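Local coordinates for ParB domain protein nuclease (Sulfolobus solfataricus, PDB 5K5D) that probably acts in archaeal DNA segregation as a ParB-like partition protein and is probably also a nuclease, at residues Glu17-Asp22 against Lys75-Leu80; Asp23-Met28 against Asp91-Leu96. The protein carries 4 engineered substitutions. All coordinates share one frame; numbering follows the deposited sequence.

How the contacts relate
Both contacts belong to the ParB-like N-terminal region and lie on the same side of the chain's centre, their own centres about 16 Å apart. Along the chain they interleave: 17-22 runs straight into 23-28, and strand 76-82 is followed by helix 90-99. Contact 1 sets the loop after strand 9-15 on strand 76-82 of the four-stranded mixed sheet; contact 2 sets the short helix 23-26 against helix 90-99. A salt bridge between Glu21 OE2 and Lys26 NZ, 3.3 Å, joins them directly. One continuous piece of chain thus lies first on the sheet and then on the helix that follows strand 76-82.

Contact 1 of 2, residues Glu17-Asp22 against Lys75-Leu80; sequences EKLKED and KEVKIL
Leu19 reaches across to Val77 and Ile79, two inward-facing residues of strand 76-82 in the mixed sheet of the ParB-like N-terminal domain. The loop follows strand 9-15, which pairs antiparallel with strand 76-82, and folds back over one face of that neighbour. The packed part is small and wholly apolar. CD2 of Leu19 does most of the touching: it sits 3.6 Å from CG1 of Val77 and also borders CG2 of Ile79. The Leu19 and Val77 side chains meet at a slant, whereas Leu19 and Ile79 run past each other in opposite directions. In Val77, CG1 stands between the backbone N and the carbonyl carbon (chi1 43°), the branch that carries it to Leu19. Around this patch Val77 also packs on Met69 of helix 63-71 and on Leu51, and Ile79 on Tyr57 and Ala53, so both strand residues are buried.

Solvent lies on the loop side, where the exposed Lys18 stretches out to a cation-pi contact with Tyr57 and the exposed Glu17 touches Lys70. On the far face of the strand, Glu76 and Lys78 alternate with the buried pair and point away from the loop, their side chains touching Val13 of strand 9-15. CA of Leu19 is 9.0 Å from CA of Val77, and the two backbones meet only through their side chains. Farther along, Asp22 caps the next helix through OD2. The lightest touch across the segments is between methyl groups, CD1 of Leu19 standing 4.2 Å from CD1 of Ile79.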
# COMPACT_ATOMS: atom_id res chain seq x y z
N GLU B 17 27.21 -0.94 10.27
CA GLU B 17 27.52 -0.92 8.85
C GLU B 17 27.38 -2.30 8.21
O GLU B 17 27.55 -2.45 6.99
CB GLU B 17 28.93 -0.36 8.62
CG GLU B 17 29.14 1.03 9.21
CD GLU B 17 28.22 2.07 8.59
OE1 GLU B 17 28.04 2.04 7.35
OE2 GLU B 17 27.68 2.91 9.33
N LYS B 18 27.08 -3.30 9.02
CA LYS B 18 26.93 -4.66 8.52
C LYS B 18 25.62 -4.83 7.76
O LYS B 18 25.47 -5.74 6.94
CB LYS B 18 27.03 -5.67 9.66
CG LYS B 18 27.13 -7.12 9.21
CD LYS B 18 27.31 -8.05 10.40
CE LYS B 18 27.32 -9.51 9.98
NZ LYS B 18 27.51 -10.42 11.15
N LEU B 19 24.66 -3.94 8.02
CA LEU B 19 23.34 -4.00 7.39
C LEU B 19 23.35 -3.50 5.95
O LEU B 19 23.76 -2.37 5.66
CB LEU B 19 22.32 -3.21 8.21
CG LEU B 19 21.42 -4.02 9.16
CD1 LEU B 19 21.92 -5.46 9.31
CD2 LEU B 19 21.31 -3.32 10.51
N LYS B 20 22.88 -4.35 5.04
CA LYS B 20 22.81 -4.01 3.62
C LYS B 20 21.40 -3.58 3.26
O LYS B 20 20.43 -4.17 3.72
CB LYS B 20 23.24 -5.20 2.77
CG LYS B 20 24.65 -5.68 3.08
CD LYS B 20 24.82 -7.16 2.77
CE LYS B 20 26.12 -7.69 3.37
NZ LYS B 20 26.19 -9.18 3.34
N GLU B 21 21.29 -2.53 2.46
CA GLU B 21 19.98 -1.99 2.13
C GLU B 21 19.48 -2.44 0.77
O GLU B 21 20.26 -2.63 -0.17
CB GLU B 21 19.98 -0.46 2.23
CG GLU B 21 20.73 0.25 1.13
CD GLU B 21 20.56 1.75 1.20
OE1 GLU B 21 20.53 2.29 2.33
OE2 GLU B 21 20.45 2.39 0.13
N ASP B 22 18.17 -2.64 0.67
CA ASP B 22 17.52 -3.04 -0.56
C ASP B 22 16.66 -1.86 -1.01
O ASP B 22 15.74 -1.45 -0.30
CB ASP B 22 16.64 -4.27 -0.33
CG ASP B 22 15.98 -4.76 -1.60
OD1 ASP B 22 16.42 -5.80 -2.13
OD2 ASP B 22 15.02 -4.11 -2.06
N LYS B 75 27.07 2.75 16.78
CA LYS B 75 28.09 1.90 16.17
C LYS B 75 27.59 0.48 15.93
O LYS B 75 28.16 -0.27 15.14
CB LYS B 75 29.36 1.86 17.04
CG LYS B 75 30.04 3.22 17.20
CD LYS B 75 30.40 3.82 15.85
CE LYS B 75 30.93 5.23 15.99
NZ LYS B 75 31.26 5.84 14.67
N GLU B 76 26.51 0.12 16.61
CA GLU B 76 25.94 -1.21 16.45
C GLU B 76 24.44 -1.21 16.74
O GLU B 76 23.96 -0.44 17.57
CB GLU B 76 26.66 -2.24 17.32
CG GLU B 76 26.51 -2.05 18.82
CD GLU B 76 27.30 -3.08 19.61
OE1 GLU B 76 28.37 -3.52 19.13
OE2 GLU B 76 26.85 -3.46 20.72
N VAL B 77 23.72 -2.06 16.03
CA VAL B 77 22.27 -2.05 16.12
C VAL B 77 21.69 -3.43 16.38
O VAL B 77 22.10 -4.43 15.79
CB VAL B 77 21.64 -1.41 14.85
CG1 VAL B 77 22.34 -1.90 13.60
CG2 VAL B 77 20.14 -1.67 14.79
N LYS B 78 20.73 -3.49 17.31
CA LYS B 78 20.01 -4.71 17.61
C LYS B 78 19.07 -5.02 16.46
O LYS B 78 18.36 -4.14 15.97
CB LYS B 78 19.21 -4.53 18.91
CG LYS B 78 20.05 -4.12 20.11
CD LYS B 78 19.32 -3.12 21.02
CE LYS B 78 18.13 -3.74 21.74
NZ LYS B 78 16.99 -4.03 20.83
N ILE B 79 19.07 -6.27 16.00
CA ILE B 79 18.20 -6.67 14.91
C ILE B 79 17.49 -8.00 15.16
O ILE B 79 17.85 -8.77 16.07
CB ILE B 79 18.96 -6.77 13.57
CG1 ILE B 79 19.97 -7.93 13.59
CG2 ILE B 79 19.65 -5.46 13.24
CD1 ILE B 79 20.65 -8.17 12.25
N LEU B 80 16.46 -8.26 14.36
CA LEU B 80 15.87 -9.58 14.28
C LEU B 80 16.26 -10.19 12.94
O LEU B 80 15.73 -9.80 11.89
CB LEU B 80 14.35 -9.52 14.42
CG LEU B 80 13.81 -8.92 15.72
CD1 LEU B 80 12.29 -9.06 15.79
CD2 LEU B 80 14.46 -9.59 16.93

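Contact 2 of 2, residues Asp23-Met28 against Asp91-Leu96; sequences DEFKTM and DKAYEL. Engineered in segment 23-28: Met28 (natural residue Leu).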
# COMPACT_ATOMS: atom_id res chain seq x y z
N ASP B 23 16.96 -1.31 -2.18
CA ASP B 23 16.34 -0.06 -2.59
C ASP B 23 14.82 -0.16 -2.71
O ASP B 23 14.12 0.83 -2.57
CB ASP B 23 16.96 0.47 -3.88
CG ASP B 23 17.33 1.93 -3.77
OD1 ASP B 23 16.51 2.78 -4.16
OD2 ASP B 23 18.45 2.22 -3.28
N GLU B 24 14.32 -1.37 -2.96
CA GLU B 24 12.88 -1.56 -3.04
C GLU B 24 12.26 -1.47 -1.66
O GLU B 24 11.28 -0.76 -1.46
CB GLU B 24 12.53 -2.91 -3.68
CG GLU B 24 11.07 -3.02 -4.06
CD GLU B 24 10.53 -4.43 -3.93
OE1 GLU B 24 10.87 -5.11 -2.95
OE2 GLU B 24 9.76 -4.86 -4.83
N PHE B 25 12.83 -2.20 -0.70
CA PHE B 25 12.32 -2.17 0.66
C PHE B 25 12.48 -0.78 1.23
O PHE B 25 11.67 -0.32 2.04
CB PHE B 25 13.06 -3.18 1.54
CG PHE B 25 12.96 -4.60 1.04
CD1 PHE B 25 13.95 -5.52 1.33
CD2 PHE B 25 11.87 -5.00 0.28
CE1 PHE B 25 13.86 -6.83 0.87
CE2 PHE B 25 11.77 -6.30 -0.18
CZ PHE B 25 12.77 -7.21 0.11
N LYS B 26 13.54 -0.10 0.80
CA LYS B 26 13.85 1.24 1.26
C LYS B 26 12.75 2.23 0.92
O LYS B 26 12.56 3.22 1.62
CB LYS B 26 15.17 1.72 0.66
CG LYS B 26 15.56 3.14 1.03
CD LYS B 26 16.90 3.50 0.42
CE LYS B 26 17.40 4.83 0.94
NZ LYS B 26 18.75 5.16 0.39
N THR B 27 12.01 1.95 -0.15
CA THR B 27 10.99 2.87 -0.62
C THR B 27 9.58 2.29 -0.55
O THR B 27 8.64 2.90 -1.06
CB THR B 27 11.27 3.31 -2.07
OG1 THR B 27 11.15 2.19 -2.95
CG2 THR B 27 12.66 3.92 -2.17
N MSE B 28 9.43 1.13 0.07
CA MSE B 28 8.12 0.50 0.23
C MSE B 28 7.12 1.39 0.95
O MSE B 28 6.01 1.63 0.47
CB MSE B 28 8.23 -0.83 0.97
CG MSE B 28 8.57 -2.02 0.08
SE MSE B 28 7.26 -2.28 -1.35
CE MSE B 28 5.63 -2.09 -0.31
N ASP B 91 8.32 -12.61 -0.93
CA ASP B 91 6.99 -12.62 -0.34
C ASP B 91 7.06 -12.51 1.18
O ASP B 91 6.21 -11.88 1.80
CB ASP B 91 6.19 -13.86 -0.77
CG ASP B 91 6.92 -15.17 -0.48
OD1 ASP B 91 8.11 -15.28 -0.84
OD2 ASP B 91 6.30 -16.08 0.11
N LYS B 92 8.09 -13.12 1.77
CA LYS B 92 8.27 -13.07 3.21
C LYS B 92 8.69 -11.68 3.69
O LYS B 92 8.22 -11.20 4.73
CB LYS B 92 9.28 -14.12 3.67
CG LYS B 92 8.73 -15.55 3.64
CD LYS B 92 9.79 -16.54 4.09
CE LYS B 92 9.19 -17.92 4.32
NZ LYS B 92 8.57 -18.48 3.08
N ALA B 93 9.56 -11.02 2.93
CA ALA B 93 9.97 -9.66 3.26
C ALA B 93 8.78 -8.73 3.15
O ALA B 93 8.56 -7.87 4.00
CB ALA B 93 11.10 -9.20 2.35
N TYR B 94 8.01 -8.91 2.08
CA TYR B 94 6.77 -8.17 1.87
C TYR B 94 5.82 -8.27 3.06
O TYR B 94 5.21 -7.28 3.47
CB TYR B 94 6.08 -8.66 0.61
CG TYR B 94 6.84 -8.35 -0.66
CD1 TYR B 94 6.85 -9.24 -1.72
CD2 TYR B 94 7.56 -7.17 -0.78
CE1 TYR B 94 7.56 -8.96 -2.88
CE2 TYR B 94 8.27 -6.88 -1.92
CZ TYR B 94 8.26 -7.77 -2.97
OH TYR B 94 8.97 -7.48 -4.11
N GLU B 95 5.71 -9.47 3.63
CA GLU B 95 4.77 -9.69 4.73
C GLU B 95 5.24 -8.99 5.99
O GLU B 95 4.44 -8.39 6.71
CB GLU B 95 4.55 -11.19 4.96
CG GLU B 95 3.70 -11.82 3.87
CD GLU B 95 3.99 -13.29 3.66
OE1 GLU B 95 4.44 -13.96 4.62
OE2 GLU B 95 3.77 -13.78 2.53
N LEU B 96 6.54 -9.06 6.25
CA LEU B 96 7.12 -8.38 7.40
C LEU B 96 6.91 -6.88 7.33
O LEU B 96 6.51 -6.26 8.31
CB LEU B 96 8.61 -8.71 7.52
CG LEU B 96 8.87 -10.16 7.95
CD1 LEU B 96 10.37 -10.45 7.98
CD2 LEU B 96 8.24 -10.42 9.31
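Glu24 and Phe25 make the contact with helix 90-99, meeting Tyr94 and Ala93. Before them, Asp23 supplies the carbonyl O that accepts a bond from OG1 of Thr27, 3.3 Å long and in the carbonyl plane. Glu24 points toward the other helix, its CG anti to the backbone N (chi1 -167°) and its chain bent at chi2. Its OE2 accepts the phenol proton of Tyr94 OH at 2.8 Å through the syn lone pair. The carboxylate comes up to the edge of the tyrosine ring, the two planes 54° apart, and OE1 lies 3.3 Å from CE2 of Tyr94. Both oxygens have further partners: OE1 forms a salt bridge with NH2 of Arg90, and OE2 one with NE of Arg122 on helix 109-128. Two arginines nearby probably favour the ionised carboxylate. Replacing Glu24 by alanine is likely to strip Arg122 of this charge partner, leave Arg90 with Asp22 as its remaining carboxylate among those described, and deprive the Tyr94 hydroxyl of its acceptor.

Here a short, weakly bonded helical turn of the ParB-like N-terminal domain packs on a longer helix. Phe25 turns its ring end into the junction, CZ lying 3.4 Å from CB of Ala93. Its CE2 stands 4.0 Å from CE2 of Tyr94, which approaches at the phenylalanine ring edge, and the two side chains cross at about a right angle. Tyr63, Arg90 and Ile97 also pack on Phe25. Past Thr27, the engineered Met28, deposited as selenomethionine, is buried against Ile97 and against Leu115, Ile119 and Arg122 of helix 109-128.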